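Local coordinates for protein calreticulin, putative,Calreticulin, putative (Trypanosoma cruzi, PDB 5HCF) that probably acts as a lectin-like chaperone, binding carbohydrate and peptide through a globular domain with a legume lectin fold, at residues 83-94 / 206-217. Sequence-based numbering, arbitrary orientation.
Sequences CGGGYIKLLPSM and EPLTHVGIDVWQ
A water takes the place of direct backbone bonding between Tyr87 and Asp214, where strand 83-91 of the legume-lectin beta-sandwich is interrupted at Gly86 and Tyr87 beside antiparallel strand 208-217: it donates to Tyr87 O and Asp214 O and accepts from Asp214 N (2.7 Å). On the Cys83 side one direct bond remains, Gly85 N to Trp216 O (2.9 Å). On the other, Lys89 and Gly212 form a hydrogen-bonded pair, as do Leu91 and His210, whose Leu91 N to His210 O bond is nearly straight (172° at the hydrogen). Leu91 O also accepts from Thr209 N (2.8 Å), so Thr209 and His210 oppose Leu91 in a classic beta bulge. On one face Leu90 CD2 meets Val211 CG2 at 3.9 Å, and the side chains of Ile88 and Leu90 touch Val71 of strand 69-76 in the other sheet, evidence that this face belongs to the sandwich core. From the other face the extended Lys89 chain reaches across to Asp214, its NZ forming a salt bridge with OD2 at 2.8 Å on the anti lone-pair side, away from OD1. Tyr87's chi1 of 51° lays its ring across Val215, whose CG1 sits 4.0 Å from the centroid and 8° off the normal, a CH-pi contact; His121 meets this ring edge-to-face. At the far end, disulfide-bonded to Cys114, Cys83 SG approaches the Trp216 indole edge, 4.2 Å from NE1.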
ATOM      1  N   CYS A  83      -9.914  13.107  -7.024  1.00 37.26           N
ATOM      2  CA  CYS A  83      -8.655  13.367  -6.335  1.00 37.46           C
ATOM      3  C   CYS A  83      -8.675  12.719  -4.953  1.00 34.06           C
ATOM      4  O   CYS A  83      -9.495  13.071  -4.103  1.00 34.84           O
ATOM      5  CB  CYS A  83      -8.382  14.874  -6.219  1.00 41.04           C
ATOM      6  SG  CYS A  83      -6.760  15.286  -5.489  1.00 43.17           S
ATOM      7  N   GLY A  84      -7.786  11.753  -4.744  1.00 32.16           N
ATOM      8  CA  GLY A  84      -7.625  11.149  -3.433  1.00 33.26           C
ATOM      9  C   GLY A  84      -6.671   9.970  -3.402  1.00 32.45           C
ATOM     10  O   GLY A  84      -6.472   9.287  -4.404  1.00 32.42           O
ATOM     11  N   GLY A  85      -6.094   9.717  -2.235  1.00 32.71           N
ATOM     12  CA  GLY A  85      -5.139   8.635  -2.082  1.00 31.98           C
ATOM     13  C   GLY A  85      -5.780   7.365  -1.556  1.00 34.17           C
ATOM     14  O   GLY A  85      -6.834   7.405  -0.919  1.00 36.72           O
ATOM     15  N   GLY A  86      -5.138   6.234  -1.824  1.00 33.94           N
ATOM     16  CA  GLY A  86      -5.599   4.952  -1.322  1.00 34.40           C
ATOM     17  C   GLY A  86      -4.416   4.056  -1.015  1.00 34.13           C
ATOM     18  O   GLY A  86      -4.472   2.839  -1.194  1.00 34.54           O
ATOM     19  N   TYR A  87      -3.339   4.671  -0.539  1.00 32.98           N
ATOM     20  CA  TYR A  87      -2.108   3.950  -0.254  1.00 33.09           C
ATOM     21  C   TYR A  87      -1.869   3.828   1.248  1.00 34.19           C
ATOM     22  O   TYR A  87      -2.338   4.657   2.030  1.00 34.23           O
ATOM     23  CB  TYR A  87      -0.925   4.656  -0.912  1.00 32.83           C
ATOM     24  CG  TYR A  87      -0.857   6.135  -0.600  1.00 32.23           C
ATOM     25  CD1 TYR A  87      -0.232   6.597   0.557  1.00 31.21           C
ATOM     26  CD2 TYR A  87      -1.423   7.072  -1.457  1.00 31.82           C
ATOM     27  CE1 TYR A  87      -0.171   7.954   0.849  1.00 31.27           C
ATOM     28  CE2 TYR A  87      -1.366   8.428  -1.174  1.00 31.44           C
ATOM     29  CZ  TYR A  87      -0.739   8.863  -0.023  1.00 31.98           C
ATOM     30  OH  TYR A  87      -0.683  10.209   0.253  1.00 33.72           O
ATOM     31  N   ILE A  88      -1.125   2.800   1.644  1.00 34.54           N
ATOM     32  CA  ILE A  88      -0.778   2.592   3.046  1.00 35.48           C
ATOM     33  C   ILE A  88       0.717   2.804   3.269  1.00 36.22           C
ATOM     34  O   ILE A  88       1.492   2.883   2.310  1.00 34.73           O
ATOM     35  CB  ILE A  88      -1.151   1.176   3.532  1.00 36.63           C
ATOM     36  CG1 ILE A  88      -0.186   0.143   2.937  1.00 34.74           C
ATOM     37  CG2 ILE A  88      -2.593   0.853   3.179  1.00 37.30           C
ATOM     38  CD1 ILE A  88      -0.354  -1.255   3.488  1.00 34.80           C
ATOM     39  N   LYS A  89       1.112   2.896   4.536  1.00 37.06           N
ATOM     40  CA  LYS A  89       2.515   3.065   4.898  1.00 35.98           C
ATOM     41  C   LYS A  89       2.952   2.042   5.940  1.00 37.05           C
ATOM     42  O   LYS A  89       2.181   1.678   6.829  1.00 38.31           O
ATOM     43  CB  LYS A  89       2.766   4.477   5.432  1.00 35.57           C
ATOM     44  CG  LYS A  89       2.533   5.596   4.420  1.00 33.08           C
ATOM     45  CD  LYS A  89       2.793   6.948   5.062  1.00 31.94           C
ATOM     46  CE  LYS A  89       2.897   8.047   4.030  1.00 29.17           C
ATOM     47  NZ  LYS A  89       3.176   9.362   4.668  1.00 29.02           N
ATOM     48  N   LEU A  90       4.199   1.595   5.833  1.00 35.88           N
ATOM     49  CA  LEU A  90       4.793   0.732   6.847  1.00 37.97           C
ATOM     50  C   LEU A  90       5.909   1.509   7.544  1.00 39.30           C
ATOM     51  O   LEU A  90       6.827   2.005   6.890  1.00 40.69           O
ATOM     52  CB  LEU A  90       5.321  -0.564   6.225  1.00 36.63           C
ATOM     53  CG  LEU A  90       4.339  -1.319   5.322  1.00 33.92           C
ATOM     54  CD1 LEU A  90       4.982  -2.568   4.745  1.00 33.01           C
ATOM     55  CD2 LEU A  90       3.072  -1.674   6.078  1.00 32.34           C
ATOM     56  N   LEU A  91       5.824   1.624   8.866  1.00 38.11           N
ATOM     57  CA  LEU A  91       6.698   2.535   9.593  1.00 37.48           C
ATOM     58  C   LEU A  91       7.451   1.857  10.725  1.00 41.15           C
ATOM     59  O   LEU A  91       6.913   0.972  11.393  1.00 40.80           O
ATOM     60  CB  LEU A  91       5.889   3.702  10.164  1.00 36.06           C
ATOM     61  CG  LEU A  91       4.834   4.356   9.267  1.00 35.01           C
ATOM     62  CD1 LEU A  91       3.446   3.795   9.537  1.00 33.39           C
ATOM     63  CD2 LEU A  91       4.840   5.867   9.445  1.00 36.14           C
ATOM     64  N   PRO A  92       8.707   2.282  10.945  1.00 39.96           N
ATOM     65  CA  PRO A  92       9.476   1.929  12.143  1.00 40.92           C
ATOM     66  C   PRO A  92       8.931   2.683  13.353  1.00 43.24           C
ATOM     67  O   PRO A  92       7.983   3.453  13.188  1.00 43.36           O
ATOM     68  CB  PRO A  92      10.899   2.372  11.794  1.00 39.33           C
ATOM     69  CG  PRO A  92      10.714   3.475  10.823  1.00 39.42           C
ATOM     70  CD  PRO A  92       9.486   3.124  10.019  1.00 39.12           C
ATOM     71  N   SER A  93       9.503   2.455  14.534  1.00 44.34           N
ATOM     72  CA  SER A  93       8.990   3.025  15.781  1.00 45.20           C
ATOM     73  C   SER A  93       8.529   4.475  15.656  1.00 46.28           C
ATOM     74  O   SER A  93       9.304   5.355  15.279  1.00 46.26           O
ATOM     75  CB  SER A  93      10.049   2.929  16.876  1.00 45.94           C
ATOM     76  OG  SER A  93       9.507   3.339  18.117  1.00 44.63           O
ATOM     77  N   MET A  94       7.259   4.710  15.972  1.00 48.13           N
ATOM     78  CA  MET A  94       6.692   6.053  15.933  1.00 50.64           C
ATOM     79  C   MET A  94       5.589   6.236  16.973  1.00 49.69           C
ATOM     80  O   MET A  94       5.075   5.265  17.517  1.00 50.42           O
ATOM     81  CB  MET A  94       6.138   6.346  14.545  1.00 51.29           C
ATOM     82  CG  MET A  94       5.008   5.419  14.158  1.00 52.82           C
ATOM     83  SD  MET A  94       3.998   6.093  12.835  1.00 55.74           S
ATOM     84  CE  MET A  94       3.152   7.392  13.719  1.00 57.31           C
ATOM     85  N   GLU A 206      15.436  -0.288  10.031  1.00 54.04           N
ATOM     86  CA  GLU A 206      15.003  -0.618  11.381  1.00 57.28           C
ATOM     87  C   GLU A 206      13.808  -1.555  11.288  1.00 55.76           C
ATOM     88  O   GLU A 206      13.163  -1.628  10.247  1.00 56.27           O
ATOM     89  CB  GLU A 206      14.656   0.639  12.185  1.00 60.70           C
ATOM     90  CG  GLU A 206      15.831   1.580  12.414  1.00 65.94           C
ATOM     91  CD  GLU A 206      17.056   0.862  12.973  1.00 71.70           C
ATOM     92  OE1 GLU A 206      16.892  -0.162  13.674  1.00 73.15           O
ATOM     93  OE2 GLU A 206      18.188   1.322  12.704  1.00 73.87           O
ATOM     94  N   PRO A 207      13.524  -2.296  12.370  1.00 53.77           N
ATOM     95  CA  PRO A 207      12.340  -3.164  12.356  1.00 51.57           C
ATOM     96  C   PRO A 207      11.050  -2.371  12.155  1.00 47.23           C
ATOM     97  O   PRO A 207      10.943  -1.234  12.616  1.00 45.82           O
ATOM     98  CB  PRO A 207      12.375  -3.829  13.735  1.00 53.38           C
ATOM     99  CG  PRO A 207      13.172  -2.905  14.590  1.00 53.59           C
ATOM    100  CD  PRO A 207      14.179  -2.255  13.690  1.00 52.92           C
ATOM    101  N   LEU A 208      10.083  -2.976  11.475  1.00 45.10           N
ATOM    102  CA  LEU A 208       8.824  -2.306  11.177  1.00 42.87           C
ATOM    103  C   LEU A 208       7.853  -2.505  12.325  1.00 43.48           C
ATOM    104  O   LEU A 208       7.703  -3.612  12.832  1.00 46.20           O
ATOM    105  CB  LEU A 208       8.215  -2.831   9.876  1.00 40.68           C
ATOM    106  CG  LEU A 208       9.041  -2.638   8.606  1.00 40.20           C
ATOM    107  CD1 LEU A 208       8.324  -3.227   7.395  1.00 39.34           C
ATOM    108  CD2 LEU A 208       9.348  -1.171   8.397  1.00 39.61           C
ATOM    109  N   THR A 209       7.163  -1.441  12.716  1.00 42.94           N
ATOM    110  CA  THR A 209       6.426  -1.465  13.969  1.00 44.08           C
ATOM    111  C   THR A 209       4.956  -1.053  13.823  1.00 44.86           C
ATOM    112  O   THR A 209       4.117  -1.457  14.625  1.00 48.63           O
ATOM    113  CB  THR A 209       7.106  -0.553  15.001  1.00 46.78           C
ATOM    114  OG1 THR A 209       6.632  -0.870  16.312  1.00 54.05           O
ATOM    115  CG2 THR A 209       6.816   0.902  14.694  1.00 43.79           C
ATOM    116  N   HIS A 210       4.642  -0.252  12.811  1.00 41.78           N
ATOM    117  CA  HIS A 210       3.261   0.170  12.580  1.00 41.36           C
ATOM    118  C   HIS A 210       2.858   0.102  11.112  1.00 39.71           C
ATOM    119  O   HIS A 210       3.700   0.195  10.218  1.00 37.96           O
ATOM    120  CB  HIS A 210       3.038   1.602  13.077  1.00 42.20           C
ATOM    121  CG  HIS A 210       3.158   1.764  14.561  1.00 43.32           C
ATOM    122  ND1 HIS A 210       4.259   2.330  15.158  1.00 43.76           N
ATOM    123  CD2 HIS A 210       2.296   1.460  15.560  1.00 43.35           C
ATOM    124  CE1 HIS A 210       4.081   2.356  16.470  1.00 44.05           C
ATOM    125  NE2 HIS A 210       2.901   1.833  16.737  1.00 44.69           N
ATOM    126  N   VAL A 211       1.561  -0.065  10.874  1.00 39.80           N
ATOM    127  CA  VAL A 211       0.978   0.239   9.576  1.00 38.34           C
ATOM    128  C   VAL A 211       0.098   1.469   9.758  1.00 40.17           C
ATOM    129  O   VAL A 211      -0.622   1.582  10.751  1.00 44.18           O
ATOM    130  CB  VAL A 211       0.156  -0.933   9.004  1.00 36.16           C
ATOM    131  CG1 VAL A 211      -1.023  -1.248   9.907  1.00 36.00           C
ATOM    132  CG2 VAL A 211      -0.327  -0.603   7.608  1.00 33.97           C
ATOM    133  N   GLY A 212       0.150   2.392   8.808  1.00 36.96           N
ATOM    134  CA  GLY A 212      -0.653   3.595   8.902  1.00 32.55           C
ATOM    135  C   GLY A 212      -1.314   3.976   7.598  1.00 31.52           C
ATOM    136  O   GLY A 212      -0.784   3.714   6.518  1.00 27.58           O
ATOM    137  N   ILE A 213      -2.480   4.602   7.705  1.00 32.87           N
ATOM    138  CA  ILE A 213      -3.150   5.168   6.549  1.00 33.37           C
ATOM    139  C   ILE A 213      -3.112   6.680   6.649  1.00 37.11           C
ATOM    140  O   ILE A 213      -3.750   7.279   7.512  1.00 38.42           O
ATOM    141  CB  ILE A 213      -4.607   4.686   6.423  1.00 32.91           C
ATOM    142  CG1 ILE A 213      -4.640   3.229   5.959  1.00 33.36           C
ATOM    143  CG2 ILE A 213      -5.369   5.546   5.439  1.00 31.40           C
ATOM    144  CD1 ILE A 213      -5.974   2.542   6.159  1.00 34.42           C
ATOM    145  N   ASP A 214      -2.338   7.283   5.759  1.00 39.67           N
ATOM    146  CA  ASP A 214      -2.144   8.723   5.736  1.00 41.21           C
ATOM    147  C   ASP A 214      -2.460   9.221   4.333  1.00 40.42           C
ATOM    148  O   ASP A 214      -1.598   9.209   3.450  1.00 41.39           O
ATOM    149  CB  ASP A 214      -0.710   9.073   6.139  1.00 42.94           C
ATOM    150  CG  ASP A 214      -0.320  10.484   5.756  1.00 44.59           C
ATOM    151  OD1 ASP A 214      -1.174  11.390   5.859  1.00 46.85           O
ATOM    152  OD2 ASP A 214       0.837  10.677   5.321  1.00 43.57           O
ATOM    153  N   VAL A 215      -3.704   9.639   4.116  1.00 39.11           N
ATOM    154  CA  VAL A 215      -4.130  10.051   2.780  1.00 36.15           C
ATOM    155  C   VAL A 215      -4.976  11.314   2.803  1.00 39.63           C
ATOM    156  O   VAL A 215      -5.578  11.654   3.818  1.00 44.33           O
ATOM    157  CB  VAL A 215      -4.942   8.946   2.069  1.00 29.37           C
ATOM    158  CG1 VAL A 215      -4.126   7.682   1.949  1.00 27.21           C
ATOM    159  CG2 VAL A 215      -6.245   8.678   2.806  1.00 29.31           C
ATOM    160  N   TRP A 216      -5.006  12.004   1.669  1.00 38.73           N
ATOM    161  CA  TRP A 216      -5.913  13.119   1.445  1.00 36.58           C
ATOM    162  C   TRP A 216      -6.981  12.697   0.447  1.00 34.58           C
ATOM    163  O   TRP A 216      -6.674  12.058  -0.557  1.00 30.61           O
ATOM    164  CB  TRP A 216      -5.150  14.349   0.938  1.00 35.65           C
ATOM    165  CG  TRP A 216      -5.998  15.336   0.180  1.00 34.18           C
ATOM    166  CD1 TRP A 216      -6.160  15.412  -1.175  1.00 32.33           C
ATOM    167  CD2 TRP A 216      -6.803  16.382   0.736  1.00 35.02           C
ATOM    168  NE1 TRP A 216      -7.010  16.441  -1.496  1.00 30.88           N
ATOM    169  CE2 TRP A 216      -7.421  17.053  -0.340  1.00 34.45           C
ATOM    170  CE3 TRP A 216      -7.062  16.818   2.040  1.00 35.33           C
ATOM    171  CZ2 TRP A 216      -8.279  18.134  -0.153  1.00 34.97           C
ATOM    172  CZ3 TRP A 216      -7.913  17.892   2.223  1.00 36.31           C
ATOM    173  CH2 TRP A 216      -8.512  18.537   1.133  1.00 36.31           C
ATOM    174  N   GLN A 217      -8.235  13.036   0.734  1.00 36.87           N
ATOM    175  CA  GLN A 217      -9.334  12.729  -0.178  1.00 37.78           C
ATOM    176  C   GLN A 217     -10.274  13.909  -0.382  1.00 40.02           C
ATOM    177  O   GLN A 217     -10.793  14.476   0.579  1.00 38.94           O
ATOM    178  CB  GLN A 217     -10.150  11.529   0.312  1.00 37.80           C
ATOM    179  CG  GLN A 217      -9.554  10.171  -0.013  1.00 38.09           C
ATOM    180  CD  GLN A 217     -10.574   9.056   0.130  1.00 41.22           C
ATOM    181  OE1 GLN A 217     -11.037   8.757   1.223  1.00 44.65           O
ATOM    182  NE2 GLN A 217     -10.946   8.453  -0.988  1.00 43.76           N
TER
HETATM  183  O   HOH W   1      -0.783   6.460   3.737  1.00 33.50           O